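Local coordinates for protein extracellular sialidase/neuraminidase, putative (Aspergillus fumigatus, PDB 2XZI) that acts as a Kdnase, a sialidase-family glycoside hydrolase that probably releases terminal deaminoneuraminic acid (Kdn) from glycoconjugates, at residues M305-S310 and R322-A327; Y347-L352 and F375-I380. All coordinates share one frame; numbering follows the deposited sequence.

In the fold
Both contacts lie on the same side of the chain's centre, their centres about 10 Å apart, in two successive sheets of the sialidase beta-propeller. Interaction 1 joins the third strand of one blade, 305-310, to its last, edge strand, 322-323, whereas interaction 2 belongs to the blade that strand 12-18 from the N-terminal region completes. Trp379 and Ile380 of the second contact reach back to the first: Arg322 NH1 probably donates to Trp379 O over 2.8 Å, and Val307 CG1 packs on Ile380 CG1 at 3.8 Å. The side chain of Met305 is about 9 Å from a bound Kdn, and Arg302 of the ligand pocket lies three residues before Met305, where strand 305-310 begins.

Interaction 1: residues M305-S310 and R322-A327; sequences MRVRIS and RKLEDA
Val307 carries CG1 in the cleft between its backbone N and carbonyl carbon (chi1 66°), and this turns the methyl toward CD2 of Leu324, 4.1 Å away, the two side chains meeting roughly at right angles. On the other face of the sheet Arg306 starts with CG trans to its N (chi1 -175°) and then bends twice, laying CD against the backbone of Arg322 and Lys323. Its NE comes within 4.0 Å of Lys323 CG, an approach to the aliphatic part of the lysine.

The strands are antiparallel. Val307 and Arg322 form a hydrogen-bonded pair, with Val307 N to Arg322 O at 3.0 Å and Arg322 N to Val307 O at 2.9 Å; Arg306 and Lys323 are the neighbouring non-hydrogen-bonded pair. Pairing continues as the chain enters a short 3-10 segment, where Leu324 N donates to Met305 O at 3.0 Å from 37° above the carbonyl plane. Leu324 CD1 also rests on Met305 CB at 3.7 Å.

The polar ends of the arginines find their partners within their own segments or beyond them. Arg306 NH1 sits above one face of the Arg308 guanidinium, offset toward its rim, and donates to Tyr320 O. Arg322 points NE at the anti lone pair of Asp326 OD2, 2.9 Å away and nearly in the guanidinium plane, while its NH1 bonds Trp379 O. The outermost strand of this propeller blade is thus fixed by backbone bonds and a leucine contact; the Asp326 carboxylate probably offsets the charge of Arg322, while Arg306 is held by the Tyr320 carbonyl.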
ATOM      1  N   MET A 305     -10.331   9.137   7.161  1.00  6.88           N
ATOM      2  CA  MET A 305      -9.190   8.295   7.536  1.00  6.82           C
ATOM      3  C   MET A 305      -9.084   8.141   9.044  1.00  6.78           C
ATOM      4  O   MET A 305      -9.095   9.123   9.782  1.00  7.04           O
ATOM      5  CB  MET A 305      -7.870   8.865   6.996  1.00  6.11           C
ATOM      6  CG  MET A 305      -7.748   8.910   5.468  1.00  6.32           C
ATOM      7  SD  MET A 305      -8.192   7.388   4.615  1.00  6.64           S
ATOM      8  CE  MET A 305      -6.907   6.253   5.201  1.00  6.33           C
ATOM      9  N   ARG A 306      -8.965   6.890   9.489  1.00  6.56           N
ATOM     10  CA  ARG A 306      -8.958   6.554  10.902  1.00  6.44           C
ATOM     11  C   ARG A 306      -7.961   5.446  11.136  1.00  5.62           C
ATOM     12  O   ARG A 306      -8.063   4.391  10.502  1.00  5.94           O
ATOM     13  CB  ARG A 306     -10.336   6.032  11.282  1.00  6.56           C
ATOM     14  CG  ARG A 306     -10.530   5.740  12.773  1.00  6.77           C
ATOM     15  CD  ARG A 306     -11.249   6.894  13.476  1.00  7.08           C
ATOM     16  NE  ARG A 306     -12.623   7.049  12.994  1.00  8.99           N
ATOM     17  CZ  ARG A 306     -13.646   6.263  13.339  1.00  8.70           C
ATOM     18  NH1 ARG A 306     -13.482   5.246  14.188  1.00  8.47           N
ATOM     19  NH2 ARG A 306     -14.846   6.491  12.813  1.00 10.92           N
ATOM     20  N   VAL A 307      -7.020   5.680  12.043  1.00  5.70           N
ATOM     21  CA  VAL A 307      -6.070   4.639  12.445  1.00  5.71           C
ATOM     22  C   VAL A 307      -6.556   4.023  13.758  1.00  6.17           C
ATOM     23  O   VAL A 307      -7.000   4.757  14.643  1.00  6.36           O
ATOM     24  CB  VAL A 307      -4.617   5.191  12.532  1.00  5.66           C
ATOM     25  CG1 VAL A 307      -4.449   6.230  13.666  1.00  6.06           C
ATOM     26  CG2 VAL A 307      -3.632   4.038  12.670  1.00  5.62           C
ATOM     27  N   ARG A 308      -6.479   2.695  13.872  1.00  5.81           N
ATOM     28  CA  ARG A 308      -7.036   1.961  15.004  1.00  5.96           C
ATOM     29  C   ARG A 308      -6.092   0.903  15.537  1.00  5.88           C
ATOM     30  O   ARG A 308      -5.206   0.422  14.805  1.00  6.10           O
ATOM     31  CB  ARG A 308      -8.289   1.214  14.560  1.00  6.01           C
ATOM     32  CG  ARG A 308      -9.385   2.078  13.941  1.00  5.83           C
ATOM     33  CD  ARG A 308     -10.437   1.122  13.453  1.00  7.69           C
ATOM     34  NE  ARG A 308     -11.496   1.695  12.635  1.00  7.62           N
ATOM     35  CZ  ARG A 308     -12.728   1.931  13.070  1.00  9.03           C
ATOM     36  NH1 ARG A 308     -13.045   1.712  14.351  1.00  8.56           N
ATOM     37  NH2 ARG A 308     -13.645   2.376  12.218  1.00  9.55           N
ATOM     38  N   ILE A 309      -6.341   0.491  16.787  1.00  6.39           N
ATOM     39  CA  ILE A 309      -5.584  -0.577  17.455  1.00  7.22           C
ATOM     40  C   ILE A 309      -6.517  -1.713  17.871  1.00  6.96           C
ATOM     41  O   ILE A 309      -7.620  -1.470  18.392  1.00  7.50           O
ATOM     42  CB  ILE A 309      -4.821  -0.064  18.698  1.00  6.86           C
ATOM     43  CG1 ILE A 309      -3.817   1.051  18.332  1.00  7.33           C
ATOM     44  CG2 ILE A 309      -4.130  -1.207  19.449  1.00  9.78           C
ATOM     45  CD1 ILE A 309      -3.420   1.980  19.510  1.00 10.61           C
ATOM     46  N   SER A 310      -6.087  -2.952  17.632  1.00  7.45           N
ATOM     47  CA  SER A 310      -6.753  -4.097  18.265  1.00  8.12           C
ATOM     48  C   SER A 310      -5.781  -4.778  19.200  1.00  8.04           C
ATOM     49  O   SER A 310      -4.622  -4.988  18.834  1.00  8.02           O
ATOM     50  CB  SER A 310      -7.239  -5.114  17.237  1.00  7.68           C
ATOM     51  OG  SER A 310      -7.848  -6.229  17.907  1.00  8.03           O
ATOM     52  N   ARG A 322      -8.185   6.988  16.119  1.00  6.80           N
ATOM     53  CA  ARG A 322      -8.104   8.429  15.965  1.00  6.09           C
ATOM     54  C   ARG A 322      -8.230   8.839  14.497  1.00  6.36           C
ATOM     55  O   ARG A 322      -7.651   8.219  13.609  1.00  6.12           O
ATOM     56  CB  ARG A 322      -6.812   8.975  16.576  1.00  6.78           C
ATOM     57  CG  ARG A 322      -6.823  10.489  16.722  1.00  6.62           C
ATOM     58  CD  ARG A 322      -5.754  11.001  17.656  1.00  6.64           C
ATOM     59  NE  ARG A 322      -6.036  12.396  17.993  1.00  6.54           N
ATOM     60  CZ  ARG A 322      -5.388  13.101  18.913  1.00  5.72           C
ATOM     61  NH1 ARG A 322      -4.409  12.561  19.627  1.00  7.44           N
ATOM     62  NH2 ARG A 322      -5.766  14.357  19.144  1.00  7.74           N
ATOM     63  N   LYS A 323      -9.002   9.887  14.254  1.00  6.82           N
ATOM     64  CA  LYS A 323      -9.092  10.464  12.927  1.00  6.71           C
ATOM     65  C   LYS A 323      -7.804  11.159  12.568  1.00  7.04           C
ATOM     66  O   LYS A 323      -7.292  11.963  13.345  1.00  6.91           O
ATOM     67  CB  LYS A 323     -10.217  11.503  12.860  1.00  7.83           C
ATOM     68  CG  LYS A 323     -11.576  10.958  13.128  1.00  9.57           C
ATOM     69  CD  LYS A 323     -12.583  12.103  13.026  1.00 14.68           C
ATOM     70  CE  LYS A 323     -13.991  11.637  13.304  1.00 18.40           C
ATOM     71  NZ  LYS A 323     -14.963  12.777  13.235  1.00 21.49           N
ATOM     72  N   LEU A 324      -7.294  10.883  11.366  1.00  6.76           N
ATOM     73  CA  LEU A 324      -6.098  11.600  10.899  1.00  7.82           C
ATOM     74  C   LEU A 324      -6.315  13.115  10.787  1.00  8.12           C
ATOM     75  O   LEU A 324      -5.357  13.889  10.926  1.00  8.39           O
ATOM     76  CB  LEU A 324      -5.546  11.049   9.574  1.00  7.92           C
ATOM     77  CG  LEU A 324      -5.164   9.575   9.599  1.00  8.12           C
ATOM     78  CD1 LEU A 324      -4.418   9.203   8.330  1.00  8.31           C
ATOM     79  CD2 LEU A 324      -4.347   9.183  10.845  1.00  9.08           C
ATOM     80  N   GLU A 325      -7.574  13.525  10.605  1.00  8.58           N
ATOM     81  CA  GLU A 325      -7.885  14.945  10.490  0.50  9.45           C
ATOM     82  C   GLU A 325      -7.636  15.710  11.799  1.00  9.16           C
ATOM     83  O   GLU A 325      -7.594  16.932  11.800  1.00 10.02           O
ATOM     84  CB  GLU A 325      -9.295  15.182   9.910  0.50  9.62           C
ATOM     85  CG  GLU A 325     -10.360  14.162  10.285  0.50 12.37           C
ATOM     86  CD  GLU A 325     -11.551  14.156   9.329  0.50 14.47           C
ATOM     87  OE1 GLU A 325     -12.111  15.247   9.071  0.50 15.51           O
ATOM     88  OE2 GLU A 325     -11.933  13.060   8.843  0.50 13.54           O
ATOM     89  N   ASP A 326      -7.426  14.992  12.905  1.00  8.66           N
ATOM     90  CA  ASP A 326      -7.011  15.632  14.167  1.00  9.19           C
ATOM     91  C   ASP A 326      -5.613  16.250  14.063  1.00 10.23           C
ATOM     92  O   ASP A 326      -5.245  17.114  14.868  1.00 11.03           O
ATOM     93  CB  ASP A 326      -6.994  14.630  15.327  1.00  8.66           C
ATOM     94  CG  ASP A 326      -8.374  14.159  15.751  1.00  8.85           C
ATOM     95  OD1 ASP A 326      -9.384  14.581  15.161  1.00 11.03           O
ATOM     96  OD2 ASP A 326      -8.417  13.345  16.705  1.00  7.72           O
ATOM     97  N   ALA A 327      -4.830  15.779  13.090  1.00 10.77           N
ATOM     98  CA  ALA A 327      -3.508  16.315  12.793  1.00 10.62           C
ATOM     99  C   ALA A 327      -3.484  16.639  11.287  1.00 11.42           C
ATOM    100  O   ALA A 327      -2.727  16.045  10.524  1.00 10.51           O
ATOM    101  CB  ALA A 327      -2.428  15.289  13.149  1.00 10.88           C
TER

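Interaction 2: residues Y347-L352 and F375-I380; sequences YKIGAL and FNLSWI
The Phe375 ring lies between a backbone carbonyl and an indole: Ile349 O stands over one face, and Trp379 CZ3 lies above the opposite face, offset toward the rim. On the side of the ring where Ile349 O lies, the Ile349 side chain comes down past the CE1-CZ rim, crossing it at a slant, with CB 3.7 Å from CE1 and CG2 3.8 Å from CZ. Ala351 CB approaches CE2 obliquely at 4.2 Å. The ring takes this place because Phe375 CG is set between the backbone N and the carbonyl carbon (chi1 46°), which swings it across the neighbouring strand.

Ile349 and Phe375 are an antiparallel hydrogen-bonded pair. Ile349 N donates to Phe375 O at 2.8 Å, and the return bond from Phe375 N to Ile349 O is in the carbonyl plane. Beyond the ring, Ile349 CD1 reaches the helix, touching Ile380 CD1 at 3.9 Å and Leu377 CD2. Val307 and Ile292 of the preceding blade extend this apolar cluster.

Strand gives way to helix at Asn376, the N-cap residue. Its OD1 accepts from Trp379 N at 2.9 Å, with the donor well above the amide plane, and also from Tyr11 N; ND2 donates to Ala9 O. Lys348 runs alongside Asn376, CD to CB, and its ammonium bonds Asp346 O and makes a cation-pi contact with Tyr11. Where the strands part, one water takes a bond from Leu377 N and gives one to Tyr347 O at 2.8 Å.

Polar groups at the strand-to-helix change are therefore matched by the cap, the N-terminal segment and the water, and a hydrocarbon core around Phe375 and Ile349 binds the C-terminal helix to the closing blade of the propeller.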
ATOM      1  N   TYR A 347      10.233   3.925  17.060  1.00 10.50           N
ATOM      2  CA  TYR A 347       9.032   3.583  17.838  1.00 10.96           C
ATOM      3  C   TYR A 347       7.843   4.472  17.463  1.00 10.89           C
ATOM      4  O   TYR A 347       7.077   4.911  18.322  1.00 11.27           O
ATOM      5  CB  TYR A 347       9.320   3.636  19.349  1.00 11.68           C
ATOM      6  CG  TYR A 347      10.558   2.870  19.757  1.00 14.47           C
ATOM      7  CD1 TYR A 347      10.523   1.484  19.886  1.00 17.00           C
ATOM      8  CD2 TYR A 347      11.761   3.529  20.013  1.00 15.24           C
ATOM      9  CE1 TYR A 347      11.663   0.770  20.243  1.00 17.42           C
ATOM     10  CE2 TYR A 347      12.900   2.823  20.374  1.00 18.47           C
ATOM     11  CZ  TYR A 347      12.840   1.450  20.483  1.00 19.15           C
ATOM     12  OH  TYR A 347      13.973   0.755  20.851  1.00 22.57           O
ATOM     13  N   LYS A 348       7.714   4.738  16.169  1.00 10.02           N
ATOM     14  CA  LYS A 348       6.532   5.405  15.628  1.00  8.68           C
ATOM     15  C   LYS A 348       5.897   4.519  14.572  1.00  8.13           C
ATOM     16  O   LYS A 348       6.486   3.528  14.111  1.00  9.03           O
ATOM     17  CB  LYS A 348       6.855   6.761  14.982  1.00  9.66           C
ATOM     18  CG  LYS A 348       7.761   7.701  15.749  1.00 10.30           C
ATOM     19  CD  LYS A 348       7.128   8.224  16.998  1.00 13.19           C
ATOM     20  CE  LYS A 348       8.002   9.315  17.611  1.00 13.19           C
ATOM     21  NZ  LYS A 348       9.306   8.882  18.195  1.00 14.56           N
ATOM     22  N   ILE A 349       4.668   4.870  14.224  1.00  7.45           N
ATOM     23  CA  ILE A 349       4.023   4.364  13.029  1.00  7.19           C
ATOM     24  C   ILE A 349       4.249   5.399  11.904  1.00  6.90           C
ATOM     25  O   ILE A 349       4.062   6.609  12.080  1.00  6.95           O
ATOM     26  CB  ILE A 349       2.518   4.098  13.280  1.00  7.75           C
ATOM     27  CG1 ILE A 349       2.332   2.964  14.317  1.00  9.79           C
ATOM     28  CG2 ILE A 349       1.797   3.724  11.989  1.00  8.37           C
ATOM     29  CD1 ILE A 349       0.955   2.896  14.916  1.00 11.83           C
ATOM     30  N   GLY A 350       4.710   4.926  10.762  1.00  6.69           N
ATOM     31  CA  GLY A 350       4.856   5.767   9.594  1.00  6.61           C
ATOM     32  C   GLY A 350       3.805   5.362   8.598  1.00  6.34           C
ATOM     33  O   GLY A 350       3.683   4.189   8.274  1.00  7.32           O
ATOM     34  N   ALA A 351       3.028   6.331   8.132  1.00  5.76           N
ATOM     35  CA  ALA A 351       1.926   6.072   7.224  1.00  5.28           C
ATOM     36  C   ALA A 351       1.993   6.973   6.002  1.00  5.70           C
ATOM     37  O   ALA A 351       2.233   8.175   6.123  1.00  7.80           O
ATOM     38  CB  ALA A 351       0.595   6.245   7.944  1.00  5.46           C
ATOM     39  N   LEU A 352       1.766   6.382   4.835  1.00  4.75           N
ATOM     40  CA  LEU A 352       1.512   7.132   3.611  1.00  4.51           C
ATOM     41  C   LEU A 352       0.024   7.148   3.381  1.00  5.36           C
ATOM     42  O   LEU A 352      -0.630   6.121   3.533  1.00  5.51           O
ATOM     43  CB  LEU A 352       2.210   6.474   2.417  1.00  4.18           C
ATOM     44  CG  LEU A 352       3.723   6.527   2.381  1.00  5.25           C
ATOM     45  CD1 LEU A 352       4.239   5.714   1.218  1.00  5.83           C
ATOM     46  CD2 LEU A 352       4.264   7.983   2.306  1.00  5.68           C
ATOM     47  N   PHE A 375       3.377   9.056  13.737  1.00  5.98           N
ATOM     48  CA  PHE A 375       2.706   9.267  15.013  1.00  6.00           C
ATOM     49  C   PHE A 375       3.000   8.089  15.900  1.00  6.33           C
ATOM     50  O   PHE A 375       3.301   7.003  15.410  1.00  6.63           O
ATOM     51  CB  PHE A 375       1.187   9.461  14.826  1.00  5.58           C
ATOM     52  CG  PHE A 375       0.539   8.460  13.902  1.00  5.78           C
ATOM     53  CD1 PHE A 375       0.165   7.221  14.366  1.00  6.23           C
ATOM     54  CD2 PHE A 375       0.277   8.779  12.574  1.00  6.59           C
ATOM     55  CE1 PHE A 375      -0.443   6.302  13.527  1.00  6.58           C
ATOM     56  CE2 PHE A 375      -0.335   7.862  11.731  1.00  6.53           C
ATOM     57  CZ  PHE A 375      -0.698   6.619  12.223  1.00  7.27           C
ATOM     58  N   ASN A 376       2.956   8.295  17.210  1.00  6.34           N
ATOM     59  CA  ASN A 376       3.134   7.181  18.123  1.00  6.46           C
ATOM     60  C   ASN A 376       1.818   6.622  18.632  1.00  6.44           C
ATOM     61  O   ASN A 376       0.738   7.141  18.336  1.00  6.02           O
ATOM     62  CB  ASN A 376       4.101   7.517  19.265  1.00  6.74           C
ATOM     63  CG  ASN A 376       3.634   8.670  20.142  1.00  6.51           C
ATOM     64  OD1 ASN A 376       2.563   9.266  19.943  1.00  7.55           O
ATOM     65  ND2 ASN A 376       4.460   8.998  21.122  1.00  8.44           N
ATOM     66  N   LEU A 377       1.915   5.516  19.359  1.00  6.59           N
ATOM     67  CA  LEU A 377       0.734   4.875  19.922  1.00  7.03           C
ATOM     68  C   LEU A 377       0.010   5.837  20.850  1.00  6.71           C
ATOM     69  O   LEU A 377      -1.221   5.893  20.850  1.00  6.47           O
ATOM     70  CB  LEU A 377       1.113   3.599  20.668  1.00  7.54           C
ATOM     71  CG  LEU A 377       1.625   2.441  19.821  1.00  7.04           C
ATOM     72  CD1 LEU A 377       2.148   1.376  20.769  1.00  9.31           C
ATOM     73  CD2 LEU A 377       0.544   1.892  18.883  1.00  8.73           C
ATOM     74  N   SER A 378       0.777   6.606  21.629  1.00  6.74           N
ATOM     75  CA  SER A 378       0.186   7.602  22.515  1.00  6.82           C
ATOM     76  C   SER A 378      -0.716   8.577  21.772  1.00  6.90           C
ATOM     77  O   SER A 378      -1.783   8.914  22.247  1.00  7.60           O
ATOM     78  CB  SER A 378       1.264   8.401  23.215  1.00  7.08           C
ATOM     79  OG  SER A 378       0.647   9.404  23.988  1.00  6.93           O
ATOM     80  N   TRP A 379      -0.289   9.011  20.593  1.00  7.22           N
ATOM     81  CA  TRP A 379      -1.123   9.913  19.811  1.00  7.38           C
ATOM     82  C   TRP A 379      -2.474   9.265  19.478  1.00  7.39           C
ATOM     83  O   TRP A 379      -3.525   9.894  19.632  1.00  7.35           O
ATOM     84  CB  TRP A 379      -0.410  10.412  18.552  1.00  8.13           C
ATOM     85  CG  TRP A 379      -1.237  11.384  17.791  1.00  7.40           C
ATOM     86  CD1 TRP A 379      -1.341  12.725  18.017  1.00  7.44           C
ATOM     87  CD2 TRP A 379      -2.108  11.091  16.695  1.00  6.99           C
ATOM     88  NE1 TRP A 379      -2.211  13.291  17.119  1.00  7.74           N
ATOM     89  CE2 TRP A 379      -2.695  12.314  16.290  1.00  7.38           C
ATOM     90  CE3 TRP A 379      -2.444   9.917  16.003  1.00  7.01           C
ATOM     91  CZ2 TRP A 379      -3.607  12.395  15.226  1.00  7.39           C
ATOM     92  CZ3 TRP A 379      -3.337  10.000  14.933  1.00  7.14           C
ATOM     93  CH2 TRP A 379      -3.906  11.231  14.555  1.00  7.14           C
ATOM     94  N   ILE A 380      -2.464   8.003  19.059  1.00  6.97           N
ATOM     95  CA  ILE A 380      -3.719   7.322  18.754  1.00  7.29           C
ATOM     96  C   ILE A 380      -4.592   7.213  19.999  1.00  7.48           C
ATOM     97  O   ILE A 380      -5.785   7.532  19.962  1.00  7.70           O
ATOM     98  CB  ILE A 380      -3.491   5.900  18.213  1.00  7.73           C
ATOM     99  CG1 ILE A 380      -2.601   5.924  16.963  1.00  7.68           C
ATOM    100  CG2 ILE A 380      -4.831   5.234  17.886  1.00  7.03           C
ATOM    101  CD1 ILE A 380      -2.208   4.520  16.421  1.00  6.07           C
TER
HETATM  102  O   HOH W   1       4.432   4.175  18.683  1.00 19.00           O